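PDB 4ZRX: F5/8 type C domain protein from Bacteroides ovatus, which is a putative alpha-L-fucosidase, probably removing alpha-linked L-fucose from glycans by hydrolysis with a TIM-barrel catalytic domain and carrying an F5/8 type C domain. Local coordinates for residues Y37-M42 against V179-F184; T56-E59 against K64-P67; V216-I219 against D223-W226. One frame throughout, in Å; residues are numbered along the deposited sequence.

Interaction 1 of 3, residues Y37-M42 against V179-F184; sequences YAWQQM and VHEVWF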
ATOM      1  N   TYR A  37      14.139 -15.213   2.340  1.00 17.70           N
ATOM      2  CA  TYR A  37      14.043 -14.970   3.770  1.00 18.63           C
ATOM      3  C   TYR A  37      14.625 -13.654   4.125  1.00 17.96           C
ATOM      4  O   TYR A  37      14.015 -12.862   4.852  1.00 18.23           O
ATOM      5  CB  TYR A  37      14.757 -16.101   4.507  1.00 21.03           C
ATOM      6  CG  TYR A  37      14.584 -16.079   5.975  1.00 22.75           C
ATOM      7  CD1 TYR A  37      13.393 -16.434   6.551  1.00 25.78           C
ATOM      8  CD2 TYR A  37      15.597 -15.711   6.790  1.00 25.16           C
ATOM      9  CE1 TYR A  37      13.257 -16.419   7.954  1.00 28.18           C
ATOM     10  CE2 TYR A  37      15.465 -15.733   8.162  1.00 26.63           C
ATOM     11  CZ  TYR A  37      14.329 -16.107   8.717  1.00 26.69           C
ATOM     12  OH  TYR A  37      14.152 -16.057  10.060  1.00 31.03           O
ATOM     13  N   ALA A  38      15.793 -13.343   3.552  1.00 18.38           N
ATOM     14  CA  ALA A  38      16.413 -12.030   3.775  1.00 17.91           C
ATOM     15  C   ALA A  38      15.515 -10.889   3.262  1.00 17.33           C
ATOM     16  O   ALA A  38      15.353  -9.841   3.889  1.00 17.06           O
ATOM     17  CB  ALA A  38      17.798 -11.980   3.095  1.00 18.64           C
ATOM     18  N   TRP A  39      14.899 -11.099   2.107  1.00 16.36           N
ATOM     19  CA  TRP A  39      13.973 -10.103   1.566  1.00 16.53           C
ATOM     20  C   TRP A  39      12.845  -9.811   2.536  1.00 15.17           C
ATOM     21  O   TRP A  39      12.523  -8.645   2.805  1.00 13.95           O
ATOM     22  CB  TRP A  39      13.474 -10.601   0.203  1.00 16.79           C
ATOM     23  CG  TRP A  39      12.350  -9.771  -0.363  1.00 16.80           C
ATOM     24  CD1 TRP A  39      12.422  -8.643  -1.133  1.00 17.89           C
ATOM     25  CD2 TRP A  39      10.981 -10.058  -0.208  1.00 16.61           C
ATOM     26  NE1 TRP A  39      11.159  -8.189  -1.430  1.00 17.53           N
ATOM     27  CE2 TRP A  39      10.257  -9.016  -0.844  1.00 17.41           C
ATOM     28  CE3 TRP A  39      10.289 -11.038   0.489  1.00 16.99           C
ATOM     29  CZ2 TRP A  39       8.837  -8.995  -0.855  1.00 16.88           C
ATOM     30  CZ3 TRP A  39       8.900 -11.017   0.462  1.00 17.52           C
ATOM     31  CH2 TRP A  39       8.212  -9.982  -0.200  1.00 16.99           C
ATOM     32  N   GLN A  40      12.270 -10.871   3.088  1.00 15.46           N
ATOM     33  CA  GLN A  40      11.142 -10.792   4.004  1.00 15.62           C
ATOM     34  C   GLN A  40      11.516  -9.935   5.235  1.00 16.52           C
ATOM     35  O   GLN A  40      10.728  -9.151   5.729  1.00 15.37           O
ATOM     36  CB  GLN A  40      10.752 -12.199   4.471  1.00 16.70           C
ATOM     37  CG  GLN A  40       9.431 -12.282   5.174  1.00 16.60           C
ATOM     38  CD  GLN A  40       8.292 -12.397   4.215  1.00 16.92           C
ATOM     39  OE1 GLN A  40       8.151 -13.408   3.576  1.00 19.29           O
ATOM     40  NE2 GLN A  40       7.480 -11.352   4.090  1.00 16.44           N
ATOM     41  N   GLN A  41      12.739 -10.095   5.698  1.00 16.38           N
ATOM     42  CA  GLN A  41      13.232  -9.364   6.862  1.00 17.78           C
ATOM     43  C   GLN A  41      13.299  -7.895   6.664  1.00 17.26           C
ATOM     44  O   GLN A  41      13.232  -7.142   7.660  1.00 16.99           O
ATOM     45  CB  GLN A  41      14.585  -9.813   7.350  1.00 20.04           C
ATOM     46  CG  GLN A  41      14.782 -11.270   7.431  1.00 24.01           C
ATOM     47  CD  GLN A  41      13.900 -11.944   8.335  1.00 28.21           C
ATOM     48  OE1 GLN A  41      13.804 -11.572   9.513  1.00 31.91           O
ATOM     49  NE2 GLN A  41      13.218 -13.017   7.843  1.00 31.41           N
HETATM   50  N   MSE A  42      13.419  -7.432   5.419  1.00 16.31           N
HETATM   51  CA  MSE A  42      13.453  -5.982   5.221  1.00 16.72           C
HETATM   52  C   MSE A  42      12.219  -5.292   5.692  1.00 15.84           C
HETATM   53  O   MSE A  42      12.323  -4.186   6.214  1.00 16.04           O
HETATM   54  CB  MSE A  42      13.713  -5.627   3.758  1.00 18.05           C
HETATM   55  CG  MSE A  42      15.001  -6.193   3.220  1.00 18.67           C
HETATM   56 SE   MSE A  42      15.373  -5.483   1.430  0.75 21.79          SE
HETATM   57  CE  MSE A  42      13.958  -6.381   0.532  1.00 19.61           C
ATOM     58  N   VAL A 179      22.792  -5.667  -5.900  1.00 21.13           N
ATOM     59  CA  VAL A 179      21.415  -5.423  -6.193  1.00 21.00           C
ATOM     60  C   VAL A 179      20.595  -6.485  -5.452  1.00 20.43           C
ATOM     61  O   VAL A 179      20.847  -7.688  -5.631  1.00 22.19           O
ATOM     62  CB  VAL A 179      21.122  -5.530  -7.687  1.00 20.70           C
ATOM     63  CG1 VAL A 179      19.644  -5.415  -7.964  1.00 20.99           C
ATOM     64  CG2 VAL A 179      21.893  -4.484  -8.458  1.00 21.03           C
ATOM     65  N   HIS A 180      19.662  -6.055  -4.612  1.00 19.34           N
ATOM     66  CA  HIS A 180      18.883  -6.987  -3.790  1.00 19.09           C
ATOM     67  C   HIS A 180      17.521  -7.379  -4.370  1.00 18.23           C
ATOM     68  O   HIS A 180      16.956  -8.384  -3.951  1.00 19.18           O
ATOM     69  CB  HIS A 180      18.755  -6.476  -2.387  1.00 19.18           C
ATOM     70  CG  HIS A 180      19.945  -6.765  -1.526  1.00 21.15           C
ATOM     71  ND1 HIS A 180      21.099  -5.997  -1.549  1.00 22.75           N
ATOM     72  CD2 HIS A 180      20.185  -7.777  -0.654  1.00 22.80           C
ATOM     73  CE1 HIS A 180      21.990  -6.513  -0.713  1.00 23.51           C
ATOM     74  NE2 HIS A 180      21.449  -7.584  -0.153  1.00 23.93           N
ATOM     75  N   GLU A 181      16.995  -6.611  -5.313  1.00 17.66           N
ATOM     76  CA  GLU A 181      15.701  -6.936  -5.897  1.00 17.18           C
ATOM     77  C   GLU A 181      15.679  -6.409  -7.318  1.00 17.64           C
ATOM     78  O   GLU A 181      16.133  -5.280  -7.537  1.00 18.21           O
ATOM     79  CB  GLU A 181      14.529  -6.338  -5.052  1.00 16.06           C
ATOM     80  CG  GLU A 181      13.107  -6.619  -5.572  1.00 16.46           C
ATOM     81  CD  GLU A 181      11.986  -6.370  -4.577  1.00 16.56           C
ATOM     82  OE1 GLU A 181      12.261  -6.147  -3.397  1.00 17.67           O
ATOM     83  OE2 GLU A 181      10.800  -6.513  -4.991  1.00 16.91           O
ATOM     84  N   VAL A 182      15.124  -7.212  -8.229  1.00 17.80           N
ATOM     85  CA  VAL A 182      14.908  -6.881  -9.622  1.00 18.01           C
ATOM     86  C   VAL A 182      13.435  -7.038  -9.922  1.00 18.08           C
ATOM     87  O   VAL A 182      12.878  -8.132  -9.739  1.00 18.14           O
ATOM     88  CB  VAL A 182      15.720  -7.796 -10.584  1.00 19.27           C
ATOM     89  CG1 VAL A 182      15.496  -7.403 -11.983  1.00 20.14           C
ATOM     90  CG2 VAL A 182      17.207  -7.665 -10.232  1.00 19.81           C
ATOM     91  N   TRP A 183      12.786  -5.910 -10.256  1.00 17.28           N
ATOM     92  CA  TRP A 183      11.351  -5.866 -10.388  1.00 17.43           C
ATOM     93  C   TRP A 183      11.002  -5.884 -11.867  1.00 18.63           C
ATOM     94  O   TRP A 183      11.431  -4.986 -12.621  1.00 19.21           O
ATOM     95  CB  TRP A 183      10.852  -4.559  -9.757  1.00 16.38           C
ATOM     96  CG  TRP A 183       9.638  -4.630  -8.927  1.00 16.83           C
ATOM     97  CD1 TRP A 183       9.593  -4.967  -7.609  1.00 17.02           C
ATOM     98  CD2 TRP A 183       8.291  -4.253  -9.276  1.00 15.98           C
ATOM     99  NE1 TRP A 183       8.342  -4.876  -7.126  1.00 16.14           N
ATOM    100  CE2 TRP A 183       7.510  -4.403  -8.099  1.00 15.51           C
ATOM    101  CE3 TRP A 183       7.645  -3.924 -10.463  1.00 16.23           C
ATOM    102  CZ2 TRP A 183       6.130  -4.139  -8.072  1.00 15.99           C
ATOM    103  CZ3 TRP A 183       6.306  -3.660 -10.435  1.00 16.59           C
ATOM    104  CH2 TRP A 183       5.558  -3.726  -9.243  1.00 15.95           C
ATOM    105  N   PHE A 184      10.238  -6.900 -12.271  1.00 17.71           N
ATOM    106  CA  PHE A 184       9.756  -7.040 -13.642  1.00 18.37           C
ATOM    107  C   PHE A 184       8.240  -6.951 -13.671  1.00 18.29           C
ATOM    108  O   PHE A 184       7.501  -7.907 -13.410  1.00 18.88           O
ATOM    109  CB  PHE A 184      10.224  -8.385 -14.206  1.00 18.34           C
ATOM    110  CG  PHE A 184      11.726  -8.524 -14.415  1.00 19.42           C
ATOM    111  CD1 PHE A 184      12.504  -7.488 -14.896  1.00 19.63           C
ATOM    112  CD2 PHE A 184      12.314  -9.775 -14.275  1.00 19.72           C
ATOM    113  CE1 PHE A 184      13.839  -7.659 -15.154  1.00 20.47           C
ATOM    114  CE2 PHE A 184      13.680  -9.981 -14.540  1.00 21.21           C
ATOM    115  CZ  PHE A 184      14.468  -8.901 -14.969  1.00 20.95           C
TER

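Interaction 2 of 3, residues T56-E59 against K64-P67; sequences TGRE and KEDP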
ATOM      1  N   THR A  56       6.761  15.032 -18.163  1.00 22.27           N
ATOM      2  CA  THR A  56       5.602  15.187 -19.029  1.00 22.14           C
ATOM      3  C   THR A  56       4.272  15.241 -18.286  1.00 23.16           C
ATOM      4  O   THR A  56       3.253  15.632 -18.863  1.00 23.21           O
ATOM      5  CB  THR A  56       5.500  14.001 -20.010  1.00 22.34           C
ATOM      6  OG1 THR A  56       5.375  12.764 -19.285  1.00 21.46           O
ATOM      7  CG2 THR A  56       6.681  13.959 -20.882  1.00 23.05           C
ATOM      8  N   GLY A  57       4.263  14.788 -17.045  1.00 23.00           N
ATOM      9  CA  GLY A  57       3.062  14.687 -16.248  1.00 23.96           C
ATOM     10  C   GLY A  57       2.229  13.459 -16.523  1.00 24.08           C
ATOM     11  O   GLY A  57       1.115  13.402 -16.112  1.00 26.38           O
ATOM     12  N   ARG A  58       2.778  12.448 -17.171  1.00 24.06           N
ATOM     13  CA  ARG A  58       2.041  11.264 -17.506  1.00 24.83           C
ATOM     14  C   ARG A  58       2.307  10.143 -16.503  1.00 23.69           C
ATOM     15  O   ARG A  58       3.371  10.070 -15.960  1.00 24.81           O
ATOM     16  CB  ARG A  58       2.476  10.785 -18.878  1.00 26.17           C
ATOM     17  CG  ARG A  58       2.016  11.719 -19.967  1.00 28.76           C
ATOM     18  CD  ARG A  58       2.518  11.205 -21.254  1.00 32.19           C
ATOM     19  NE  ARG A  58       2.091  12.104 -22.297  1.00 35.47           N
ATOM     20  CZ  ARG A  58       2.636  12.222 -23.498  1.00 38.18           C
ATOM     21  NH1 ARG A  58       3.704  11.486 -23.890  1.00 38.62           N
ATOM     22  NH2 ARG A  58       2.098  13.143 -24.309  1.00 37.30           N
ATOM     23  N   GLU A  59       1.338   9.286 -16.249  1.00 21.83           N
ATOM     24  CA  GLU A  59       1.583   8.097 -15.464  1.00 20.73           C
ATOM     25  C   GLU A  59       2.234   6.997 -16.281  1.00 21.04           C
ATOM     26  O   GLU A  59       3.065   6.272 -15.758  1.00 20.64           O
ATOM     27  CB  GLU A  59       0.279   7.555 -14.797  1.00 20.53           C
ATOM     28  CG  GLU A  59      -0.079   8.392 -13.533  1.00 20.70           C
ATOM     29  CD  GLU A  59       0.922   8.094 -12.402  1.00 19.67           C
ATOM     30  OE1 GLU A  59       0.895   6.942 -11.897  1.00 18.71           O
ATOM     31  OE2 GLU A  59       1.724   9.000 -12.067  1.00 18.13           O
ATOM     32  N   LYS A  64       7.356   7.907 -27.324  1.00 26.04           N
ATOM     33  CA  LYS A  64       7.619   8.970 -28.326  1.00 28.12           C
ATOM     34  C   LYS A  64       8.146  10.222 -27.689  1.00 27.63           C
ATOM     35  O   LYS A  64       8.431  11.188 -28.385  1.00 27.18           O
ATOM     36  CB  LYS A  64       6.329   9.306 -29.095  1.00 29.56           C
ATOM     37  CG  LYS A  64       5.876   8.145 -29.902  1.00 33.07           C
ATOM     38  CD  LYS A  64       4.790   8.477 -30.855  1.00 35.35           C
ATOM     39  CE  LYS A  64       3.442   8.418 -30.183  1.00 37.59           C
ATOM     40  NZ  LYS A  64       2.954   6.976 -30.167  1.00 43.64           N
ATOM     41  N   GLU A  65       8.307  10.229 -26.370  1.00 25.66           N
ATOM     42  CA  GLU A  65       8.778  11.413 -25.693  1.00 25.30           C
ATOM     43  C   GLU A  65      10.174  11.814 -26.203  1.00 24.88           C
ATOM     44  O   GLU A  65      11.024  10.962 -26.503  1.00 24.02           O
ATOM     45  CB  GLU A  65       8.906  11.194 -24.172  1.00 24.88           C
ATOM     46  CG  GLU A  65       7.557  11.017 -23.485  1.00 25.05           C
ATOM     47  CD  GLU A  65       6.934   9.608 -23.579  1.00 25.30           C
ATOM     48  OE1 GLU A  65       7.605   8.647 -24.084  1.00 24.41           O
ATOM     49  OE2 GLU A  65       5.774   9.511 -23.105  1.00 24.44           O
ATOM     50  N   ASP A  66      10.381  13.116 -26.244  1.00 25.06           N
ATOM     51  CA  ASP A  66      11.667  13.690 -26.614  1.00 25.58           C
ATOM     52  C   ASP A  66      12.598  13.600 -25.384  1.00 26.42           C
ATOM     53  O   ASP A  66      12.302  14.223 -24.366  1.00 24.45           O
ATOM     54  CB  ASP A  66      11.451  15.158 -27.017  1.00 25.88           C
ATOM     55  CG  ASP A  66      12.695  15.815 -27.524  1.00 27.11           C
ATOM     56  OD1 ASP A  66      13.804  15.256 -27.371  1.00 26.80           O
ATOM     57  OD2 ASP A  66      12.557  16.917 -28.102  1.00 28.59           O
ATOM     58  N   PRO A  67      13.766  12.889 -25.480  1.00 26.91           N
ATOM     59  CA  PRO A  67      14.677  12.932 -24.287  1.00 27.07           C
ATOM     60  C   PRO A  67      15.052  14.281 -23.772  1.00 26.75           C
ATOM     61  O   PRO A  67      15.499  14.401 -22.648  1.00 26.49           O
ATOM     62  CB  PRO A  67      15.964  12.243 -24.785  1.00 28.32           C
ATOM     63  CG  PRO A  67      15.517  11.416 -25.877  1.00 29.41           C
ATOM     64  CD  PRO A  67      14.391  12.172 -26.587  1.00 28.14           C
TER
HETATM   65  O   HOH W   1       6.010  10.580 -20.491  1.00 25.01           O

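Interaction 3 of 3, residues V216-I219 against D223-W226; sequences VMAI and DVRW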
ATOM      1  N   VAL A 216      16.503 -11.069  -5.412  1.00 20.41           N
ATOM      2  CA  VAL A 216      15.265 -11.740  -5.743  1.00 19.49           C
ATOM      3  C   VAL A 216      14.640 -11.143  -7.034  1.00 20.18           C
ATOM      4  O   VAL A 216      14.728  -9.928  -7.252  1.00 21.02           O
ATOM      5  CB  VAL A 216      14.222 -11.696  -4.595  1.00 19.22           C
ATOM      6  CG1 VAL A 216      14.678 -12.600  -3.465  1.00 20.82           C
ATOM      7  CG2 VAL A 216      13.971 -10.288  -4.105  1.00 18.98           C
HETATM    8  N   MSE A 217      14.052 -12.006  -7.845  1.00 19.98           N
HETATM    9  CA  MSE A 217      13.337 -11.622  -9.068  1.00 19.90           C
HETATM   10  C   MSE A 217      11.866 -11.532  -8.745  1.00 18.73           C
HETATM   11  O   MSE A 217      11.232 -12.500  -8.345  1.00 19.38           O
HETATM   12  CB  MSE A 217      13.599 -12.637 -10.187  1.00 21.53           C
HETATM   13  CG  MSE A 217      13.029 -12.222 -11.533  1.00 21.92           C
HETATM   14 SE   MSE A 217      13.631 -13.536 -12.796  0.75 28.47          SE
HETATM   15  CE  MSE A 217      12.443 -13.403 -14.300  1.00 24.59           C
ATOM     16  N   ALA A 218      11.315 -10.312  -8.843  1.00 18.13           N
ATOM     17  CA  ALA A 218       9.968  -9.983  -8.378  1.00 17.37           C
ATOM     18  C   ALA A 218       8.944  -9.704  -9.468  1.00 17.52           C
ATOM     19  O   ALA A 218       9.256  -9.130 -10.516  1.00 17.17           O
ATOM     20  CB  ALA A 218      10.068  -8.774  -7.482  1.00 16.70           C
ATOM     21  N   ILE A 219       7.708 -10.128  -9.177  1.00 17.41           N
ATOM     22  CA  ILE A 219       6.471  -9.841  -9.909  1.00 17.89           C
ATOM     23  C   ILE A 219       6.407 -10.820 -11.070  1.00 19.32           C
ATOM     24  O   ILE A 219       5.799 -11.900 -10.921  1.00 19.62           O
ATOM     25  CB  ILE A 219       6.298  -8.367 -10.313  1.00 17.72           C
ATOM     26  CG1 ILE A 219       6.668  -7.434  -9.161  1.00 17.82           C
ATOM     27  CG2 ILE A 219       4.913  -8.140 -10.885  1.00 18.35           C
ATOM     28  CD1 ILE A 219       5.880  -7.598  -7.835  1.00 17.80           C
ATOM     29  N   ASP A 223      10.471 -15.345  -7.194  1.00 19.38           N
ATOM     30  CA  ASP A 223      10.907 -15.067  -5.816  1.00 18.38           C
ATOM     31  C   ASP A 223       9.883 -14.273  -5.004  1.00 17.37           C
ATOM     32  O   ASP A 223       9.777 -14.519  -3.796  1.00 18.08           O
ATOM     33  CB  ASP A 223      12.259 -14.352  -5.749  1.00 18.60           C
ATOM     34  CG  ASP A 223      13.419 -15.220  -6.150  1.00 20.69           C
ATOM     35  OD1 ASP A 223      13.463 -16.364  -5.624  1.00 20.79           O
ATOM     36  OD2 ASP A 223      14.277 -14.710  -6.907  1.00 20.76           O
ATOM     37  N   VAL A 224       9.237 -13.301  -5.640  1.00 16.29           N
ATOM     38  CA  VAL A 224       8.357 -12.347  -4.940  1.00 15.47           C
ATOM     39  C   VAL A 224       7.100 -12.136  -5.777  1.00 15.55           C
ATOM     40  O   VAL A 224       7.182 -11.895  -6.978  1.00 15.45           O
ATOM     41  CB  VAL A 224       9.080 -11.032  -4.725  1.00 15.27           C
ATOM     42  CG1 VAL A 224       8.177  -9.890  -4.216  1.00 14.80           C
ATOM     43  CG2 VAL A 224      10.268 -11.145  -3.759  1.00 15.41           C
ATOM     44  N   ARG A 225       5.949 -12.229  -5.106  1.00 14.79           N
ATOM     45  CA  ARG A 225       4.636 -12.211  -5.727  1.00 15.30           C
ATOM     46  C   ARG A 225       3.993 -10.842  -5.485  1.00 14.36           C
ATOM     47  O   ARG A 225       3.929 -10.364  -4.348  1.00 14.83           O
ATOM     48  CB  ARG A 225       3.773 -13.328  -5.110  1.00 16.60           C
ATOM     49  CG  ARG A 225       2.293 -13.260  -5.342  1.00 17.53           C
ATOM     50  CD  ARG A 225       1.591 -14.470  -4.836  1.00 18.04           C
ATOM     51  NE  ARG A 225       1.775 -14.677  -3.417  1.00 18.98           N
ATOM     52  CZ  ARG A 225       0.981 -14.268  -2.437  1.00 18.19           C
ATOM     53  NH1 ARG A 225      -0.107 -13.536  -2.663  1.00 18.44           N
ATOM     54  NH2 ARG A 225       1.307 -14.574  -1.203  1.00 18.11           N
ATOM     55  N   TRP A 226       3.419 -10.280  -6.541  1.00 14.19           N
ATOM     56  CA  TRP A 226       2.609  -9.095  -6.386  1.00 13.86           C
ATOM     57  C   TRP A 226       1.363  -9.414  -5.555  1.00 13.92           C
ATOM     58  O   TRP A 226       0.675 -10.350  -5.875  1.00 16.22           O
ATOM     59  CB  TRP A 226       2.145  -8.646  -7.749  1.00 14.66           C
ATOM     60  CG  TRP A 226       1.312  -7.385  -7.731  1.00 14.34           C
ATOM     61  CD1 TRP A 226       1.590  -6.268  -7.060  1.00 14.73           C
ATOM     62  CD2 TRP A 226       0.136  -7.112  -8.505  1.00 14.65           C
ATOM     63  NE1 TRP A 226       0.627  -5.309  -7.277  1.00 15.01           N
ATOM     64  CE2 TRP A 226      -0.279  -5.804  -8.187  1.00 15.64           C
ATOM     65  CE3 TRP A 226      -0.653  -7.879  -9.376  1.00 16.57           C
ATOM     66  CZ2 TRP A 226      -1.403  -5.218  -8.748  1.00 16.47           C
ATOM     67  CZ3 TRP A 226      -1.787  -7.278  -9.968  1.00 17.02           C
ATOM     68  CH2 TRP A 226      -2.136  -5.945  -9.642  1.00 16.59           C
TER
HETATM   69  O   HOH W   2       3.521 -11.628  -9.111  1.00 19.30           O

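Interaction 1 of 3, residues Y37-M42 against V179-F184
Trp39 and Glu181 join helix 34-42 to the start of strand 181-184 in the TIM-barrel domain, the helix lying across the end where the barrel strands begin. The indole comes edge on: its NE1 is 3.0 Å from OE1 of Glu181, which lies in the ring plane beside the pyrrole rim, with Trp39 CD1 3.4 Å from that same oxygen. The hydrogen bond is weak, bent to 130° at the hydrogen, and the carboxylate plane is turned 69° from the ring. Trp39 swings its indole opposite the backbone N (chi1 171°), away from the helix axis and toward the strand, while Glu181 reaches back with a fully extended chain. Beside this pair, selenomethionine Met42 brings its methyl CE to 4.3 Å from Glu181 OE1, a loose apolar flank. On the far side of the helix, Gln41 folds back so that NE2 sits 3.3 Å above the centre of the Tyr37 ring and bonds Tyr37 O at 3.1 Å, an oxygen that also takes the helical bond from Gln41 N. Val216 and Pro284 pack against the Trp39 ring. Glu286 brings a second carboxylate close to OE2 of the buried Glu181, an oxygen at the edge of the Trp183 ring. The indole N-H is thus one polar partner for OE1 in this buried place, though the bent bond makes its grip on the carboxylate modest.

Interaction 2 of 3, residues T56-E59 against K64-P67
Glu65, Arg58 and Thr56 bury most of the surface between two parts of the long loop that joins helix 52-56 to helix 77-86, on the side of the barrel where strand 44-48 ends. Arg58 runs straight from CG to NE and sets NH1 3.0 Å from Glu65 OE2, a salt bridge with an N-H...O angle of 141°. The oxygen lies in the guanidinium plane, at its edge, but the arginine meets OE2 from above the carboxylate, 40° out of that plane; the two flat groups are therefore not coplanar, and NH1 alone makes the bond. Glu65 bends at chi2 (81°), which turns the carboxylate back toward the preceding turn, where OE2 accepts from Asp62 N and OE1 from Gly63 N. A water adds to the grip: it donates to Glu65 OE2 at 2.8 Å and accepts a hydrogen bond from Thr56 OG1 at 2.6 Å. The Thr56 methyl CG2 rests 4.0 Å from Glu65 CG, the one apolar touch here. Gly57, with positive phi, turns the chain out of the helix, and Arg58 N comes back to Thr56 OG1 in a weak bond of 3.4 Å. A glutamine in place of Glu65 would probably leave Arg58 with little beyond its long, weak ion pair to Asp62, and one of the N-H groups of Asp62 and Gly63 without an acceptor. One carboxylate oxygen, OE2, is therefore gripped three ways, by the exposed arginine, the Asp62 N-H and the water, while OE1 is held by the Gly63 N-H.

Interaction 3 of 3, residues V216-I219 against D223-W226
Val216 and Asp223 open a parallel pairing in the TIM barrel, where strand 216-219 is followed after three residues, with no intervening helix, by the segment running into strand 225-226. The two segments run 31° apart and share a single beta bridge, Ala218 with Val224. The contact is tight from Asp223 to Val224. Asp223 OD2 takes Met217 N at 2.9 Å on its anti lone pair, nearly straight at 171°, while OD1 forms a salt bridge with Lys10. Asp223 CB meanwhile presses on Val216 CB at 3.5 Å. Met217 O receives Asp223 N, with Val224 N a weak second donor, and Ile219 N gives Val224 O a straight bond of 2.9 Å. Val224 lodges between Val216 and Ala218: its CG2 meets Val216 CG2 and its CB lies 3.7 Å from Ala218 CB, with Trp39 packed over the valines. Toward Trp226 the contact slackens. Ile219 leaves the backbone pointing away from its partner, yet its bent chain returns CD1 to 3.9 Å from Trp226 CB. There the backbones no longer bond directly: one water donates to Ile219 O and accepts from Trp226 N, 2.9 Å from each.

Overall arrangement
Interactions 1 and 3 sit side by side in the barrel, centres 8 Å apart, because strands 181-184 and 216-219 are neighbours: Val182 O lies 2.8 Å from Ala218 N, a probable hydrogen bond, and Trp183 CE2 packs 3.3 Å from Ile219 CG1. Interaction 2 is remote, its centre 29 Å and 28 Å from theirs and its nearest atoms about 12 Å and 13 Å off, although its loop is nested in the chain between residues 37-42 and 179-184. In fucosidases of this family the nucleophile is an aspartate just after the fourth strand, consistent with an active site beyond Phe184; about 3 Å from the Trp226 side chain, ethanediol, probably from the crystallisation liquor, may mark a pocket.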